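Local coordinates for Cag pathogenicity island protein (Cag10) (Helicobacter pylori 26695, PDB 6IQT) that is a VirB8 homologue of the Cag type IV secretion system, probably serving as a membrane-anchored assembly component of the secretion channel, at residues K37-L42 with A86-S91. Sequence-based numbering, arbitrary orientation.
Sequences KFVSLL and AEAIIS
Val39 carries this contact, with one methyl for each of two strand residues. Val39 CG1 meets Ala88 CB at 4.1 Å. Val39 CG2 touches the longer branch of Ile90, 4.1 Å from Ile90 CG1, and the Ile90 terminal methyl CD1 is equally near. CG1 lies anti to the backbone N of Val39 (chi1 160°), which puts CG2 beside that N; the two methyls thus part toward different residues. Ala88 CB also packs on the helix backbone, 3.9 Å from Val39 O. The backbones come close here, where the strand presents just a methyl group: Ser40 CA and Ala88 CA are 5.2 Å apart. No direct hydrogen bond joins the segments. At the more open margin a water bridges them, 2.8 Å from Ser40 OG and accepting from Ala88 N at 3.2 Å. This occupies a backbone N-H of an outermost strand of the sheet within this chain. The axes of segments 37-42 and 86-90 run roughly antiparallel, at 156°. Val39 also touches Phe109 and Ile111 of strand 105-117, and Ile90 shares Phe109. Phe38 and Leu42 pack on Leu57 of helix 50-59. Helix 30-43 thus packs on both the antiparallel sheet and helix 50-59, in the NTF2-like fold of the VirB8 domain.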
ATOM      1  N   LYS A  37      -4.526 -14.813  -8.179  1.00 21.22           N
ATOM      2  CA  LYS A  37      -3.355 -15.683  -8.093  1.00 23.15           C
ATOM      3  C   LYS A  37      -2.157 -14.931  -7.519  1.00 23.80           C
ATOM      4  O   LYS A  37      -1.426 -15.458  -6.670  1.00 22.39           O
ATOM      5  CB  LYS A  37      -3.034 -16.247  -9.477  1.00 20.94           C
ATOM      6  CG  LYS A  37      -1.995 -17.403  -9.476  1.00 27.86           C
ATOM      7  CD  LYS A  37      -2.268 -18.372  -8.326  1.00 39.87           C
ATOM      8  CE  LYS A  37      -1.561 -19.716  -8.527  1.00 50.36           C
ATOM      9  NZ  LYS A  37      -1.882 -20.681  -7.437  1.00 48.35           N
ATOM     10  N   PHE A  38      -1.959 -13.687  -7.955  1.00 24.09           N
ATOM     11  CA  PHE A  38      -0.871 -12.854  -7.459  1.00 25.00           C
ATOM     12  C   PHE A  38      -1.000 -12.603  -5.964  1.00 22.15           C
ATOM     13  O   PHE A  38      -0.018 -12.712  -5.218  1.00 22.92           O
ATOM     14  CB  PHE A  38      -0.860 -11.530  -8.236  1.00 20.10           C
ATOM     15  CG  PHE A  38       0.115 -10.513  -7.712  1.00 24.34           C
ATOM     16  CD1 PHE A  38       1.458 -10.575  -8.056  1.00 27.51           C
ATOM     17  CD2 PHE A  38      -0.315  -9.479  -6.889  1.00 27.05           C
ATOM     18  CE1 PHE A  38       2.364  -9.624  -7.592  1.00 30.66           C
ATOM     19  CE2 PHE A  38       0.588  -8.530  -6.408  1.00 29.14           C
ATOM     20  CZ  PHE A  38       1.932  -8.604  -6.767  1.00 26.13           C
ATOM     21  N   VAL A  39      -2.212 -12.271  -5.505  1.00 19.76           N
ATOM     22  CA  VAL A  39      -2.441 -12.035  -4.077  1.00 22.45           C
ATOM     23  C   VAL A  39      -2.131 -13.288  -3.275  1.00 26.78           C
ATOM     24  O   VAL A  39      -1.490 -13.229  -2.215  1.00 26.63           O
ATOM     25  CB  VAL A  39      -3.893 -11.570  -3.838  1.00 25.06           C
ATOM     26  CG1 VAL A  39      -4.295 -11.781  -2.382  1.00 26.70           C
ATOM     27  CG2 VAL A  39      -4.062 -10.089  -4.258  1.00 20.69           C
ATOM     28  N   SER A  40      -2.621 -14.436  -3.753  1.00 22.62           N
ATOM     29  CA  SER A  40      -2.339 -15.711  -3.103  1.00 24.86           C
ATOM     30  C   SER A  40      -0.834 -15.985  -3.022  1.00 28.81           C
ATOM     31  O   SER A  40      -0.326 -16.391  -1.971  1.00 27.17           O
ATOM     32  CB  SER A  40      -3.055 -16.829  -3.864  1.00 27.35           C
ATOM     33  OG  SER A  40      -2.812 -18.070  -3.241  1.00 44.12           O
ATOM     34  N   LEU A  41      -0.098 -15.743  -4.116  1.00 23.26           N
ATOM     35  CA  LEU A  41       1.339 -16.005  -4.121  1.00 26.60           C
ATOM     36  C   LEU A  41       2.095 -15.039  -3.209  1.00 33.44           C
ATOM     37  O   LEU A  41       3.035 -15.441  -2.514  1.00 29.86           O
ATOM     38  CB  LEU A  41       1.884 -15.913  -5.549  1.00 24.58           C
ATOM     39  CG  LEU A  41       1.455 -17.000  -6.545  1.00 23.82           C
ATOM     40  CD1 LEU A  41       1.799 -16.501  -7.937  1.00 24.52           C
ATOM     41  CD2 LEU A  41       2.156 -18.320  -6.245  1.00 27.20           C
ATOM     42  N   LEU A  42       1.709 -13.761  -3.212  1.00 27.02           N
ATOM     43  CA  LEU A  42       2.457 -12.732  -2.500  1.00 30.42           C
ATOM     44  C   LEU A  42       2.163 -12.729  -1.000  1.00 31.74           C
ATOM     45  O   LEU A  42       3.090 -12.634  -0.182  1.00 27.80           O
ATOM     46  CB  LEU A  42       2.147 -11.361  -3.099  1.00 28.06           C
ATOM     47  CG  LEU A  42       2.881 -10.186  -2.461  1.00 27.22           C
ATOM     48  CD1 LEU A  42       4.404 -10.317  -2.611  1.00 29.74           C
ATOM     49  CD2 LEU A  42       2.397  -8.885  -3.044  1.00 25.30           C
ATOM     50  N   ALA A  86      -0.319 -19.486   5.945  1.00 33.42           N
ATOM     51  CA  ALA A  86      -1.097 -18.275   5.672  1.00 30.05           C
ATOM     52  C   ALA A  86      -1.871 -18.424   4.365  1.00 30.86           C
ATOM     53  O   ALA A  86      -1.298 -18.813   3.346  1.00 29.59           O
ATOM     54  CB  ALA A  86      -0.184 -17.034   5.603  1.00 29.12           C
ATOM     55  N   GLU A  87      -3.164 -18.109   4.392  1.00 27.99           N
ATOM     56  CA  GLU A  87      -4.007 -18.164   3.201  1.00 29.21           C
ATOM     57  C   GLU A  87      -4.622 -16.794   2.978  1.00 32.50           C
ATOM     58  O   GLU A  87      -5.292 -16.266   3.875  1.00 32.02           O
ATOM     59  CB  GLU A  87      -5.095 -19.226   3.343  1.00 38.53           C
ATOM     60  CG  GLU A  87      -6.184 -19.181   2.278  1.00 55.54           C
ATOM     61  CD  GLU A  87      -7.216 -20.293   2.452  1.00 69.91           C
ATOM     62  OE1 GLU A  87      -7.012 -21.176   3.316  1.00 74.12           O
ATOM     63  OE2 GLU A  87      -8.223 -20.291   1.714  1.00 73.04           O
ATOM     64  N   ALA A  88      -4.407 -16.237   1.778  1.00 29.79           N
ATOM     65  CA  ALA A  88      -4.799 -14.876   1.406  1.00 23.19           C
ATOM     66  C   ALA A  88      -5.851 -14.920   0.299  1.00 30.91           C
ATOM     67  O   ALA A  88      -5.621 -15.534  -0.750  1.00 33.05           O
ATOM     68  CB  ALA A  88      -3.581 -14.086   0.937  1.00 21.87           C
ATOM     69  N   ILE A  89      -6.996 -14.272   0.529  1.00 26.24           N
ATOM     70  CA  ILE A  89      -8.115 -14.238  -0.413  1.00 30.53           C
ATOM     71  C   ILE A  89      -8.484 -12.781  -0.685  1.00 33.62           C
ATOM     72  O   ILE A  89      -8.383 -11.936   0.208  1.00 30.61           O
ATOM     73  CB  ILE A  89      -9.347 -15.004   0.132  1.00 40.05           C
ATOM     74  CG1 ILE A  89     -10.031 -14.202   1.248  1.00 41.04           C
ATOM     75  CG2 ILE A  89      -8.965 -16.422   0.593  1.00 45.67           C
ATOM     76  CD1 ILE A  89     -10.955 -15.002   2.151  1.00 55.02           C
ATOM     77  N   ILE A  90      -8.939 -12.484  -1.899  1.00 29.69           N
ATOM     78  CA  ILE A  90      -9.546 -11.177  -2.152  1.00 26.10           C
ATOM     79  C   ILE A  90     -10.966 -11.215  -1.592  1.00 28.20           C
ATOM     80  O   ILE A  90     -11.756 -12.091  -1.941  1.00 31.15           O
ATOM     81  CB  ILE A  90      -9.529 -10.828  -3.649  1.00 29.01           C
ATOM     82  CG1 ILE A  90      -8.077 -10.645  -4.122  1.00 22.75           C
ATOM     83  CG2 ILE A  90     -10.376  -9.562  -3.935  1.00 28.26           C
ATOM     84  CD1 ILE A  90      -7.913 -10.457  -5.663  1.00 24.21           C
ATOM     85  N   SER A  91     -11.277 -10.299  -0.681  1.00 31.35           N
ATOM     86  CA  SER A  91     -12.520 -10.394   0.075  1.00 29.99           C
ATOM     87  C   SER A  91     -13.517  -9.303  -0.286  1.00 36.39           C
ATOM     88  O   SER A  91     -14.504  -9.106   0.431  1.00 39.88           O
ATOM     89  CB  SER A  91     -12.216 -10.369   1.580  1.00 30.48           C
ATOM     90  OG  SER A  91     -11.447  -9.236   1.926  1.00 33.11           O
TER
HETATM   91  O   HOH W   1      -2.943 -17.988  -0.433  1.00 31.94           O